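PDB 7CHU: putative pectin lyase from Geobacillus virus E2, which serves as the trimeric tailspike of a thermophilic deep-sea bacteriophage and probably recognises or cleaves host surface polysaccharide. Local coordinates for residues A74-E79 / Y116-T121; E216-N221 / N249-L254; T304-L309 / C319-C324. All blocks are in the same frame, centred on the assembly; numbering follows the deposited sequence.

Contact 1. Residues A74-E79 / Y116-T121; sequences AVNVKE and YFPTGT
With chi1 of V77 at -62°, CG1 is anti to the carbonyl carbon and reaches the F117 ring, whose own first torsion is of the same kind. CG1 of V77 lies 3.9 Å from the F117 ring centroid and 7° off its normal, which defines a CH-pi contact over the face. The pair belongs to an early coil of the right-handed parallel beta-helix expected of this family: strand 75-76 is joined to strand 113-117 through helix 91-99, whose A97 packs on V77 and I94 on F117. Parallel pairing centred on N76 and Y116 is supported by two nearly straight bonds, from Y116 N to V75 O (2.7 Å) and from V77 N to Y116 O (3.1 Å). The other V77 branch, CG2, rests 3.8 Å from P118 CD.

N76 holds CG anti to its own backbone N (chi1 -166°), which lays its amide alongside the Y116 side chain, both pointing the same way. ND2 thereby lies in the plane of the Y116 ring, 3.7 Å from its edge atom CD2, a packing contact, while its hydrogen bond goes to T72 OG1 of the second subunit, tying this coil to the trimer interface. The amide is fixed from its other end by an Asx turn, in which K78 N meets N76 OD1 at 2.8 Å, in the carbonyl plane and on a lone pair.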
ATOM      1  N   ALA A  74      27.647  12.976   7.771  1.00 23.59           N
ATOM      2  CA  ALA A  74      27.598  11.686   8.447  1.00 21.64           C
ATOM      3  C   ALA A  74      28.941  11.410   9.097  1.00 23.64           C
ATOM      4  O   ALA A  74      29.979  11.920   8.664  1.00 23.90           O
ATOM      5  CB  ALA A  74      27.248  10.547   7.475  1.00 18.14           C
ATOM      6  N   VAL A  75      28.903  10.602  10.153  1.00 18.97           N
ATOM      7  CA  VAL A  75      30.100  10.004  10.717  1.00 17.48           C
ATOM      8  C   VAL A  75      30.379   8.739   9.922  1.00 19.08           C
ATOM      9  O   VAL A  75      29.564   7.816   9.917  1.00 19.16           O
ATOM     10  CB  VAL A  75      29.926   9.701  12.208  1.00 19.95           C
ATOM     11  CG1 VAL A  75      31.175   9.036  12.756  1.00 20.81           C
ATOM     12  CG2 VAL A  75      29.622  10.980  12.957  1.00 25.58           C
ATOM     13  N   ASN A  76      31.522   8.702   9.244  1.00 16.44           N
ATOM     14  CA  ASN A  76      31.958   7.547   8.471  1.00 15.17           C
ATOM     15  C   ASN A  76      32.775   6.631   9.373  1.00 18.23           C
ATOM     16  O   ASN A  76      33.767   7.072   9.977  1.00 16.24           O
ATOM     17  CB  ASN A  76      32.782   8.010   7.261  1.00 14.22           C
ATOM     18  CG  ASN A  76      32.997   6.914   6.223  1.00 15.37           C
ATOM     19  OD1 ASN A  76      33.406   5.818   6.554  1.00 16.94           O
ATOM     20  ND2 ASN A  76      32.697   7.212   4.951  1.00 16.27           N
ATOM     21  N   VAL A  77      32.359   5.363   9.481  1.00 15.06           N
ATOM     22  CA  VAL A  77      33.090   4.421  10.333  1.00 12.85           C
ATOM     23  C   VAL A  77      34.541   4.280   9.883  1.00 17.26           C
ATOM     24  O   VAL A  77      35.407   3.941  10.689  1.00 15.57           O
ATOM     25  CB  VAL A  77      32.392   3.039  10.370  1.00 16.18           C
ATOM     26  CG1 VAL A  77      30.991   3.171  10.955  1.00 13.62           C
ATOM     27  CG2 VAL A  77      32.364   2.398   8.955  1.00 11.91           C
ATOM     28  N   LYS A  78      34.844   4.577   8.618  1.00 15.43           N
ATOM     29  CA  LYS A  78      36.238   4.488   8.179  1.00 16.30           C
ATOM     30  C   LYS A  78      37.126   5.486   8.918  1.00 17.59           C
ATOM     31  O   LYS A  78      38.333   5.260   9.058  1.00 16.09           O
ATOM     32  CB  LYS A  78      36.333   4.721   6.668  1.00 17.70           C
ATOM     33  CG  LYS A  78      37.207   3.726   5.950  1.00 28.87           C
ATOM     34  CD  LYS A  78      37.580   4.202   4.555  1.00 36.09           C
ATOM     35  CE  LYS A  78      38.823   3.477   4.045  1.00 41.32           C
ATOM     36  NZ  LYS A  78      38.847   3.376   2.549  1.00 50.69           N
ATOM     37  N   GLU A  79      36.551   6.603   9.376  1.00 18.82           N
ATOM     38  CA  GLU A  79      37.290   7.552  10.198  1.00 18.52           C
ATOM     39  C   GLU A  79      37.794   6.935  11.485  1.00 19.70           C
ATOM     40  O   GLU A  79      38.688   7.501  12.126  1.00 16.72           O
ATOM     41  CB  GLU A  79      36.421   8.748  10.580  1.00 20.42           C
ATOM     42  CG  GLU A  79      35.810   9.521   9.444  1.00 24.42           C
ATOM     43  CD  GLU A  79      34.746  10.491   9.954  1.00 30.92           C
ATOM     44  OE1 GLU A  79      34.897  10.955  11.119  1.00 30.87           O
ATOM     45  OE2 GLU A  79      33.761  10.760   9.210  1.00 22.32           O
ATOM     46  N   TYR A 116      27.687   6.183   8.877  1.00 12.43           N
ATOM     47  CA  TYR A 116      27.683   5.682   7.512  1.00 13.86           C
ATOM     48  C   TYR A 116      28.734   4.594   7.352  1.00 15.71           C
ATOM     49  O   TYR A 116      29.886   4.776   7.771  1.00 14.43           O
ATOM     50  CB  TYR A 116      27.955   6.807   6.515  1.00 11.70           C
ATOM     51  CG  TYR A 116      28.005   6.249   5.118  1.00 13.37           C
ATOM     52  CD1 TYR A 116      26.844   5.809   4.494  1.00 14.53           C
ATOM     53  CD2 TYR A 116      29.214   6.102   4.448  1.00 16.32           C
ATOM     54  CE1 TYR A 116      26.879   5.270   3.196  1.00 17.42           C
ATOM     55  CE2 TYR A 116      29.260   5.563   3.166  1.00 19.12           C
ATOM     56  CZ  TYR A 116      28.097   5.153   2.546  1.00 17.21           C
ATOM     57  OH  TYR A 116      28.151   4.614   1.271  1.00 25.33           O
ATOM     58  N   PHE A 117      28.333   3.480   6.740  1.00 15.25           N
ATOM     59  CA  PHE A 117      29.199   2.314   6.516  1.00 15.22           C
ATOM     60  C   PHE A 117      29.438   2.199   5.014  1.00 13.60           C
ATOM     61  O   PHE A 117      28.520   1.772   4.289  1.00 16.33           O
ATOM     62  CB  PHE A 117      28.553   1.009   7.026  1.00 12.44           C
ATOM     63  CG  PHE A 117      28.308   0.940   8.509  1.00 12.33           C
ATOM     64  CD1 PHE A 117      27.371   1.758   9.122  1.00 12.96           C
ATOM     65  CD2 PHE A 117      28.960  -0.007   9.276  1.00 12.28           C
ATOM     66  CE1 PHE A 117      27.147   1.675  10.485  1.00 11.95           C
ATOM     67  CE2 PHE A 117      28.744  -0.106  10.652  1.00 11.55           C
ATOM     68  CZ  PHE A 117      27.837   0.740  11.258  1.00 12.01           C
ATOM     69  N   PRO A 118      30.622   2.526   4.497  1.00 14.58           N
ATOM     70  CA  PRO A 118      30.866   2.399   3.052  1.00 16.42           C
ATOM     71  C   PRO A 118      30.851   0.940   2.631  1.00 18.61           C
ATOM     72  O   PRO A 118      30.912   0.020   3.454  1.00 16.65           O
ATOM     73  CB  PRO A 118      32.267   3.008   2.849  1.00 19.57           C
ATOM     74  CG  PRO A 118      32.558   3.789   4.124  1.00 18.28           C
ATOM     75  CD  PRO A 118      31.798   3.070   5.209  1.00 15.68           C
ATOM     76  N   THR A 119      30.742   0.749   1.316  1.00 14.30           N
ATOM     77  CA  THR A 119      30.809  -0.579   0.714  1.00 14.98           C
ATOM     78  C   THR A 119      31.881  -1.428   1.381  1.00 17.20           C
ATOM     79  O   THR A 119      33.007  -0.966   1.593  1.00 15.55           O
ATOM     80  CB  THR A 119      31.100  -0.448  -0.776  1.00 17.57           C
ATOM     81  OG1 THR A 119      29.980   0.188  -1.406  1.00 19.67           O
ATOM     82  CG2 THR A 119      31.323  -1.829  -1.402  1.00 18.61           C
ATOM     83  N   GLY A 120      31.516  -2.636   1.777  1.00 13.65           N
ATOM     84  CA  GLY A 120      32.481  -3.500   2.427  1.00 16.64           C
ATOM     85  C   GLY A 120      31.828  -4.605   3.230  1.00 18.57           C
ATOM     86  O   GLY A 120      30.614  -4.659   3.406  1.00 13.76           O
ATOM     87  N   THR A 121      32.689  -5.488   3.729  1.00 17.01           N
ATOM     88  CA  THR A 121      32.324  -6.608   4.580  1.00 16.47           C
ATOM     89  C   THR A 121      32.932  -6.333   5.950  1.00 17.61           C
ATOM     90  O   THR A 121      34.153  -6.224   6.064  1.00 16.77           O
ATOM     91  CB  THR A 121      32.879  -7.904   3.984  1.00 18.19           C
ATOM     92  OG1 THR A 121      32.294  -8.123   2.697  1.00 31.36           O
ATOM     93  CG2 THR A 121      32.594  -9.091   4.874  1.00 22.56           C
TER

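Contact 2. Residues E216-N221 / N249-L254; sequences EVWDTN and NSNRLL
D219 OD1, gripped by two partners, reaches R252 through water 1, which donates to OD1 at 2.8 Å and accepts from R252 NE at 2.7 Å in the guanidinium plane, linking opposite charges that do not touch directly. K288 of the third subunit adds a salt bridge to D219 OD1; R252 CB packs beside that oxygen at 3.5 Å. R252 NH2 bonds to G286 O of the third subunit.

At the other end, W218 NE1 donates to N249 O in a short but bent bond (2.9 Å, 134°), the oxygen lying in the indole plane. N251 chi1 of 70° sets CG between backbone N and carbonyl carbon, bringing ND2 over one indole face, 3.3 Å from W218 CD1. N251 ND2 donates to N249 OD1 (2.8 Å, 168°), and N249 ND2 bonds to R278 O. V217 CG1 and L253 CD2 cross at about a right angle at 3.5 Å.

Bridges W218-N251, T220-L253 and N221-L254, with L254 N to T220 O at 2.9 Å, define parallel pairing of successive beta-helix coils. The chain turns a corner at D219. Strand 220-228 lies between strands 198-200 and 251-256, beyond which strand 283-285 continues the stack.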
ATOM      1  N   GLU A 216       8.576  -4.262  23.061  1.00 13.02           N
ATOM      2  CA  GLU A 216       8.002  -2.984  23.456  1.00 14.82           C
ATOM      3  C   GLU A 216       8.454  -1.847  22.540  1.00 13.13           C
ATOM      4  O   GLU A 216       9.002  -0.835  22.980  1.00 14.29           O
ATOM      5  CB  GLU A 216       8.323  -2.674  24.924  1.00 16.76           C
ATOM      6  CG  GLU A 216       7.322  -1.684  25.525  1.00 15.49           C
ATOM      7  CD  GLU A 216       7.810  -1.072  26.834  1.00 20.34           C
ATOM      8  OE1 GLU A 216       8.370  -1.833  27.680  1.00 21.68           O
ATOM      9  OE2 GLU A 216       7.636   0.163  27.013  1.00 23.24           O
ATOM     10  N   VAL A 217       8.189  -2.006  21.244  1.00 13.12           N
ATOM     11  CA  VAL A 217       8.568  -1.009  20.246  1.00 14.18           C
ATOM     12  C   VAL A 217       7.301  -0.364  19.702  1.00 15.08           C
ATOM     13  O   VAL A 217       6.336  -1.064  19.368  1.00 13.29           O
ATOM     14  CB  VAL A 217       9.418  -1.618  19.120  1.00 14.19           C
ATOM     15  CG1 VAL A 217       9.595  -0.605  17.986  1.00 16.75           C
ATOM     16  CG2 VAL A 217      10.773  -2.039  19.681  1.00 11.54           C
ATOM     17  N   TRP A 218       7.309   0.967  19.623  1.00 13.74           N
ATOM     18  CA  TRP A 218       6.155   1.766  19.234  1.00 13.94           C
ATOM     19  C   TRP A 218       6.424   2.557  17.959  1.00 14.28           C
ATOM     20  O   TRP A 218       7.526   3.090  17.764  1.00 14.08           O
ATOM     21  CB  TRP A 218       5.778   2.765  20.316  1.00 14.91           C
ATOM     22  CG  TRP A 218       5.543   2.201  21.664  1.00 17.55           C
ATOM     23  CD1 TRP A 218       5.381   0.882  22.000  1.00 15.88           C
ATOM     24  CD2 TRP A 218       5.386   2.948  22.875  1.00 17.81           C
ATOM     25  NE1 TRP A 218       5.142   0.771  23.344  1.00 18.70           N
ATOM     26  CE2 TRP A 218       5.162   2.022  23.908  1.00 20.73           C
ATOM     27  CE3 TRP A 218       5.437   4.312  23.185  1.00 22.62           C
ATOM     28  CZ2 TRP A 218       4.979   2.413  25.239  1.00 21.75           C
ATOM     29  CZ3 TRP A 218       5.274   4.705  24.523  1.00 24.77           C
ATOM     30  CH2 TRP A 218       5.045   3.761  25.524  1.00 22.67           C
ATOM     31  N   ASP A 219       5.405   2.664  17.112  1.00 14.28           N
ATOM     32  CA  ASP A 219       5.346   3.686  16.050  1.00 14.39           C
ATOM     33  C   ASP A 219       6.569   3.640  15.139  1.00 13.35           C
ATOM     34  O   ASP A 219       7.232   4.649  14.884  1.00 14.08           O
ATOM     35  CB  ASP A 219       5.178   5.083  16.650  1.00 13.07           C
ATOM     36  CG  ASP A 219       3.899   5.235  17.483  1.00 17.73           C
ATOM     37  OD1 ASP A 219       2.790   5.107  16.929  1.00 19.20           O
ATOM     38  OD2 ASP A 219       3.979   5.541  18.693  1.00 18.99           O
ATOM     39  N   THR A 220       6.878   2.452  14.636  1.00 14.68           N
ATOM     40  CA  THR A 220       8.091   2.248  13.858  1.00 13.72           C
ATOM     41  C   THR A 220       7.762   1.703  12.471  1.00 14.47           C
ATOM     42  O   THR A 220       7.030   0.715  12.341  1.00 11.65           O
ATOM     43  CB  THR A 220       9.020   1.324  14.665  1.00 14.67           C
ATOM     44  OG1 THR A 220       9.428   2.066  15.817  1.00 14.24           O
ATOM     45  CG2 THR A 220      10.241   0.899  13.880  1.00 11.24           C
ATOM     46  N   ASN A 221       8.286   2.367  11.438  1.00 15.10           N
ATOM     47  CA  ASN A 221       8.078   1.984  10.044  1.00 13.48           C
ATOM     48  C   ASN A 221       9.265   1.175   9.542  1.00 14.07           C
ATOM     49  O   ASN A 221      10.423   1.577   9.716  1.00 13.03           O
ATOM     50  CB  ASN A 221       7.907   3.201   9.134  1.00 15.50           C
ATOM     51  CG  ASN A 221       6.661   3.985   9.430  1.00 15.60           C
ATOM     52  OD1 ASN A 221       5.750   3.500  10.098  1.00 14.89           O
ATOM     53  ND2 ASN A 221       6.610   5.211   8.932  1.00 12.43           N
ATOM     54  N   ASN A 249       3.403  -2.782  25.451  1.00 11.21           N
ATOM     55  CA  ASN A 249       3.282  -3.700  24.325  1.00 14.58           C
ATOM     56  C   ASN A 249       4.115  -3.196  23.162  1.00 16.15           C
ATOM     57  O   ASN A 249       4.702  -2.118  23.219  1.00 15.39           O
ATOM     58  CB  ASN A 249       1.812  -3.882  23.927  1.00 14.34           C
ATOM     59  CG  ASN A 249       1.234  -2.676  23.180  1.00 17.65           C
ATOM     60  OD1 ASN A 249       1.882  -1.643  23.037  1.00 19.18           O
ATOM     61  ND2 ASN A 249      -0.006  -2.813  22.696  1.00 17.39           N
ATOM     62  N   SER A 250       4.148  -3.980  22.087  1.00 13.64           N
ATOM     63  CA  SER A 250       4.600  -3.467  20.801  1.00 15.55           C
ATOM     64  C   SER A 250       3.363  -3.072  20.004  1.00 16.20           C
ATOM     65  O   SER A 250       2.387  -3.820  19.962  1.00 12.05           O
ATOM     66  CB  SER A 250       5.412  -4.518  20.040  1.00 14.63           C
ATOM     67  OG  SER A 250       6.718  -4.671  20.603  1.00 13.74           O
ATOM     68  N   ASN A 251       3.395  -1.897  19.388  1.00 13.79           N
ATOM     69  CA  ASN A 251       2.239  -1.432  18.641  1.00 14.38           C
ATOM     70  C   ASN A 251       2.696  -0.482  17.537  1.00 14.47           C
ATOM     71  O   ASN A 251       3.771   0.125  17.618  1.00 13.60           O
ATOM     72  CB  ASN A 251       1.206  -0.765  19.572  1.00 12.12           C
ATOM     73  CG  ASN A 251       1.687   0.551  20.111  1.00 18.98           C
ATOM     74  OD1 ASN A 251       1.655   1.550  19.401  1.00 17.18           O
ATOM     75  ND2 ASN A 251       2.173   0.560  21.365  1.00 15.46           N
ATOM     76  N   ARG A 252       1.876  -0.385  16.492  1.00 15.15           N
ATOM     77  CA  ARG A 252       2.159   0.480  15.344  1.00 10.22           C
ATOM     78  C   ARG A 252       3.519   0.172  14.714  1.00  9.93           C
ATOM     79  O   ARG A 252       4.253   1.073  14.296  1.00 14.41           O
ATOM     80  CB  ARG A 252       2.045   1.952  15.740  1.00 11.83           C
ATOM     81  CG  ARG A 252       0.600   2.414  15.900  1.00 13.30           C
ATOM     82  CD  ARG A 252      -0.127   2.403  14.538  1.00 13.97           C
ATOM     83  NE  ARG A 252       0.465   3.366  13.621  1.00 14.15           N
ATOM     84  CZ  ARG A 252       0.105   3.523  12.346  1.00 17.99           C
ATOM     85  NH1 ARG A 252      -0.870   2.785  11.839  1.00 13.61           N
ATOM     86  NH2 ARG A 252       0.709   4.445  11.586  1.00 14.42           N
ATOM     87  N   LEU A 253       3.873  -1.107  14.664  1.00 10.29           N
ATOM     88  CA  LEU A 253       4.953  -1.581  13.807  1.00 12.68           C
ATOM     89  C   LEU A 253       4.398  -1.775  12.398  1.00 13.94           C
ATOM     90  O   LEU A 253       3.505  -2.607  12.204  1.00 13.36           O
ATOM     91  CB  LEU A 253       5.515  -2.907  14.316  1.00 12.24           C
ATOM     92  CG  LEU A 253       6.054  -3.018  15.756  1.00 14.46           C
ATOM     93  CD1 LEU A 253       6.368  -4.471  16.078  1.00 13.09           C
ATOM     94  CD2 LEU A 253       7.283  -2.188  15.887  1.00 13.35           C
ATOM     95  N   LEU A 254       4.933  -1.045  11.419  1.00 11.36           N
ATOM     96  CA  LEU A 254       4.442  -1.107  10.040  1.00 15.09           C
ATOM     97  C   LEU A 254       5.514  -1.724   9.156  1.00 13.47           C
ATOM     98  O   LEU A 254       6.538  -1.090   8.883  1.00 16.40           O
ATOM     99  CB  LEU A 254       4.051   0.279   9.526  1.00 11.22           C
ATOM    100  CG  LEU A 254       2.573   0.652   9.742  1.00 15.54           C
ATOM    101  CD1 LEU A 254       2.171   0.791  11.231  1.00 14.81           C
ATOM    102  CD2 LEU A 254       2.160   1.911   8.967  1.00 21.00           C
TER
HETATM  103  O   HOH W   1       2.500   5.118  14.147  1.00 15.32           O
HETATM  104  O   HOH W   2       2.184   4.043  20.290  1.00 17.75           O
HETATM  105  O   HOH W   3       4.305   3.352  12.653  1.00 15.59           O
HETATM  106  O   HOH W   4       3.626   5.784  11.428  1.00 20.11           O

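Contact 3. Residues T304-L309 / C319-C324; sequences TPHMYL and CYFYQC
The H306 imidazole has C324 CB over one face, offset toward the rim, and the carbonyl oxygens of Y322 and Q323 at its edge, near the ring plane. The F321 ring is met at its edge, by H306 CB at 4.0 Å from F321 CD2 and by M307 CB at 4.5 Å from F321 CE2. C324 SG lies obliquely to the imidazole, 4.0 Å from its centroid. The carbon contact between C324 and H306 CE1 is modelled too short to be physical, so the closeness of the face packing is doubtful in detail.

These groups fill the interior of a beta-helix coil. Residues 304-306 lead into strand 307-309, which stacks between strands 268-271 and 329-331, whereas strand 320-324 stacks between 288-290 and 342-346. The segments thus belong to two walls of the coil; 304-307 and 321-324 run 166° apart, no backbone-to-backbone bond joins them, and they meet through side chains. Chi1 of H306 (-85°) places CG anti to the carbonyl carbon, and the ring extends across to the other wall. There NE2 donates to Y322 O at 2.9 Å, with an N-H...O angle of 152° and the donor well above the carbonyl plane. Q323 O lies 3.1 Å from H306 NE2, but the angle is too poor for a bond.

Along the helix axis aromatic residues recur: H306 meets H267 and F328 edge-to-face, while F321 stacks on F289 and touches F343. C324 packs on C346 of a later coil, and T304 and P305 each hydrogen-bond to S266.

Chemically, H306 brings an N-H into a part of the interior lined by aromatic rings, cysteine and a second histidine, H267. The direction of the bond implies that NE2 carries a proton, and the Y322 carbonyl gives that buried N-H a partner without a charged group from either segment.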
ATOM      1  N   THR A 304       5.651 -25.013  11.638  1.00 18.02           N
ATOM      2  CA  THR A 304       5.407 -23.774  12.359  1.00 16.16           C
ATOM      3  C   THR A 304       4.694 -22.816  11.411  1.00 16.67           C
ATOM      4  O   THR A 304       4.922 -22.867  10.196  1.00 15.75           O
ATOM      5  CB  THR A 304       6.736 -23.182  12.873  1.00 17.09           C
ATOM      6  OG1 THR A 304       6.492 -22.110  13.797  1.00 20.40           O
ATOM      7  CG2 THR A 304       7.609 -22.701  11.716  1.00 20.68           C
ATOM      8  N   PRO A 305       3.797 -21.976  11.909  1.00 12.82           N
ATOM      9  CA  PRO A 305       3.045 -21.111  10.998  1.00 15.64           C
ATOM     10  C   PRO A 305       3.940 -20.051  10.379  1.00 15.23           C
ATOM     11  O   PRO A 305       4.989 -19.695  10.928  1.00 16.11           O
ATOM     12  CB  PRO A 305       1.968 -20.494  11.896  1.00 14.75           C
ATOM     13  CG  PRO A 305       2.548 -20.566  13.276  1.00 17.59           C
ATOM     14  CD  PRO A 305       3.375 -21.818  13.307  1.00 15.61           C
ATOM     15  N   HIS A 306       3.545 -19.600   9.182  1.00 14.69           N
ATOM     16  CA  HIS A 306       4.248 -18.484   8.555  1.00 17.43           C
ATOM     17  C   HIS A 306       4.113 -17.243   9.412  1.00 13.33           C
ATOM     18  O   HIS A 306       5.081 -16.505   9.590  1.00 14.18           O
ATOM     19  CB  HIS A 306       3.728 -18.197   7.133  1.00 12.38           C
ATOM     20  CG  HIS A 306       4.364 -19.039   6.062  1.00 13.87           C
ATOM     21  ND1 HIS A 306       4.960 -20.252   6.322  1.00 20.58           N
ATOM     22  CD2 HIS A 306       4.511 -18.829   4.727  1.00 15.73           C
ATOM     23  CE1 HIS A 306       5.429 -20.763   5.194  1.00 22.96           C
ATOM     24  NE2 HIS A 306       5.180 -19.914   4.214  1.00 15.05           N
ATOM     25  N   MET A 307       2.927 -17.007   9.971  1.00 13.40           N
ATOM     26  CA  MET A 307       2.729 -15.915  10.922  1.00 15.55           C
ATOM     27  C   MET A 307       1.995 -16.467  12.133  1.00 17.36           C
ATOM     28  O   MET A 307       0.871 -16.962  11.992  1.00 15.67           O
ATOM     29  CB  MET A 307       1.927 -14.767  10.293  1.00 13.91           C
ATOM     30  CG  MET A 307       1.553 -13.682  11.320  1.00 15.53           C
ATOM     31  SD  MET A 307       0.616 -12.306  10.627  0.74 19.22           S
ATOM     32  CE  MET A 307       1.816 -11.637   9.479  1.00 19.24           C
ATOM     33  N   TYR A 308       2.607 -16.383  13.322  1.00 15.60           N
ATOM     34  CA  TYR A 308       1.895 -16.667  14.571  1.00 13.48           C
ATOM     35  C   TYR A 308       1.430 -15.345  15.158  1.00 12.86           C
ATOM     36  O   TYR A 308       2.257 -14.514  15.535  1.00 13.87           O
ATOM     37  CB  TYR A 308       2.762 -17.414  15.588  1.00 13.36           C
ATOM     38  CG  TYR A 308       2.059 -17.581  16.911  1.00 17.56           C
ATOM     39  CD1 TYR A 308       0.925 -18.394  17.016  1.00 17.70           C
ATOM     40  CD2 TYR A 308       2.505 -16.919  18.053  1.00 16.24           C
ATOM     41  CE1 TYR A 308       0.253 -18.548  18.219  1.00 20.88           C
ATOM     42  CE2 TYR A 308       1.845 -17.066  19.264  1.00 18.04           C
ATOM     43  CZ  TYR A 308       0.717 -17.882  19.345  1.00 22.65           C
ATOM     44  OH  TYR A 308       0.061 -18.030  20.549  1.00 19.39           O
ATOM     45  N   LEU A 309       0.120 -15.125  15.202  1.00 14.37           N
ATOM     46  CA  LEU A 309      -0.440 -13.816  15.544  1.00 12.74           C
ATOM     47  C   LEU A 309      -1.126 -13.849  16.914  1.00 16.37           C
ATOM     48  O   LEU A 309      -2.349 -13.833  17.013  1.00 15.54           O
ATOM     49  CB  LEU A 309      -1.399 -13.390  14.447  1.00 16.75           C
ATOM     50  CG  LEU A 309      -2.076 -12.029  14.495  1.00 17.71           C
ATOM     51  CD1 LEU A 309      -1.088 -11.029  15.035  1.00 22.00           C
ATOM     52  CD2 LEU A 309      -2.579 -11.623  13.079  1.00 16.64           C
ATOM     53  N   CYS A 319      -1.079  -9.414   1.342  1.00 16.35           N
ATOM     54  CA  CYS A 319       0.141 -10.176   1.534  1.00 13.46           C
ATOM     55  C   CYS A 319       0.057 -11.504   0.807  1.00 14.99           C
ATOM     56  O   CYS A 319      -1.028 -12.034   0.528  1.00 14.96           O
ATOM     57  CB  CYS A 319       0.457 -10.395   3.022  1.00 14.60           C
ATOM     58  SG  CYS A 319       0.783  -8.864   3.957  1.00 17.13           S
ATOM     59  N   TYR A 320       1.236 -12.034   0.511  1.00 13.44           N
ATOM     60  CA  TYR A 320       1.426 -13.246  -0.272  1.00 15.66           C
ATOM     61  C   TYR A 320       1.967 -14.341   0.647  1.00 17.69           C
ATOM     62  O   TYR A 320       3.013 -14.160   1.288  1.00 14.26           O
ATOM     63  CB  TYR A 320       2.395 -12.962  -1.423  1.00 15.21           C
ATOM     64  CG  TYR A 320       3.057 -14.178  -2.050  1.00 19.39           C
ATOM     65  CD1 TYR A 320       2.309 -15.192  -2.651  1.00 20.14           C
ATOM     66  CD2 TYR A 320       4.439 -14.294  -2.051  1.00 22.79           C
ATOM     67  CE1 TYR A 320       2.929 -16.292  -3.232  1.00 23.47           C
ATOM     68  CE2 TYR A 320       5.062 -15.368  -2.616  1.00 26.18           C
ATOM     69  CZ  TYR A 320       4.313 -16.360  -3.200  1.00 23.66           C
ATOM     70  OH  TYR A 320       4.995 -17.411  -3.740  1.00 32.41           O
ATOM     71  N   PHE A 321       1.245 -15.460   0.723  1.00 12.70           N
ATOM     72  CA  PHE A 321       1.625 -16.608   1.537  1.00 16.10           C
ATOM     73  C   PHE A 321       1.798 -17.819   0.636  1.00 17.46           C
ATOM     74  O   PHE A 321       0.909 -18.113  -0.176  1.00 17.93           O
ATOM     75  CB  PHE A 321       0.554 -16.917   2.590  1.00 12.98           C
ATOM     76  CG  PHE A 321       0.469 -15.889   3.691  1.00 12.03           C
ATOM     77  CD1 PHE A 321      -0.275 -14.717   3.511  1.00 13.14           C
ATOM     78  CD2 PHE A 321       1.128 -16.099   4.899  1.00 12.82           C
ATOM     79  CE1 PHE A 321      -0.349 -13.756   4.521  1.00 14.11           C
ATOM     80  CE2 PHE A 321       1.056 -15.146   5.927  1.00 13.43           C
ATOM     81  CZ  PHE A 321       0.312 -13.985   5.743  1.00 14.82           C
ATOM     82  N   TYR A 322       2.910 -18.539   0.795  1.00 16.64           N
ATOM     83  CA  TYR A 322       3.155 -19.708  -0.043  1.00 20.18           C
ATOM     84  C   TYR A 322       3.978 -20.745   0.709  1.00 17.69           C
ATOM     85  O   TYR A 322       4.976 -20.400   1.351  1.00 17.77           O
ATOM     86  CB  TYR A 322       3.864 -19.299  -1.346  1.00 18.94           C
ATOM     87  CG  TYR A 322       4.497 -20.449  -2.086  1.00 20.07           C
ATOM     88  CD1 TYR A 322       3.717 -21.410  -2.700  1.00 18.36           C
ATOM     89  CD2 TYR A 322       5.872 -20.584  -2.141  1.00 20.63           C
ATOM     90  CE1 TYR A 322       4.299 -22.473  -3.367  1.00 23.08           C
ATOM     91  CE2 TYR A 322       6.461 -21.628  -2.799  1.00 20.76           C
ATOM     92  CZ  TYR A 322       5.673 -22.568  -3.419  1.00 22.73           C
ATOM     93  OH  TYR A 322       6.271 -23.622  -4.063  1.00 26.15           O
ATOM     94  N   GLN A 323       3.544 -22.008   0.627  1.00 15.46           N
ATOM     95  CA  GLN A 323       4.306 -23.176   1.061  1.00 14.95           C
ATOM     96  C   GLN A 323       4.603 -23.174   2.565  1.00 18.97           C
ATOM     97  O   GLN A 323       5.684 -22.751   2.994  1.00 17.90           O
ATOM     98  CB  GLN A 323       5.603 -23.276   0.257  1.00 16.63           C
ATOM     99  CG  GLN A 323       6.287 -24.652   0.277  1.00 15.55           C
ATOM    100  CD  GLN A 323       5.635 -25.663  -0.681  1.00 20.81           C
ATOM    101  OE1 GLN A 323       4.528 -25.442  -1.171  1.00 17.68           O
ATOM    102  NE2 GLN A 323       6.305 -26.790  -0.911  1.00 21.36           N
ATOM    103  N   CYS A 324       3.625 -23.624   3.369  1.00 13.82           N
ATOM    104  CA  CYS A 324       3.730 -23.702   4.849  1.00 15.67           C
ATOM    105  C   CYS A 324       3.322 -25.038   5.432  1.00 19.15           C
ATOM    106  O   CYS A 324       2.223 -25.518   5.179  1.00 15.11           O
ATOM    107  CB  CYS A 324       2.899 -22.572   5.457  1.00 17.96           C
ATOM    108  SG  CYS A 324       2.820 -22.551   7.259  1.00 18.34           S
TER

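All three contacts are largely buried and follow one another along the beta-helix, contact 1 about 17 Å from contact 2 and contact 2 about 9 Å from contact 3 between nearest atoms. Contacts 1 and 2 join parallel strands of adjoining coils through backbone bonds, whereas contact 3 spans the coil interior between walls and uses a single side-chain-to-backbone bond. Chemistry follows place: contact 1 mixes apolar packing under helix 91-99 with an amide facing the second subunit, contact 2 carries water and charges at the interface with the third subunit, and contact 3 turns on one imidazole that meets a cysteine, a backbone carbonyl and a phenylalanine edge.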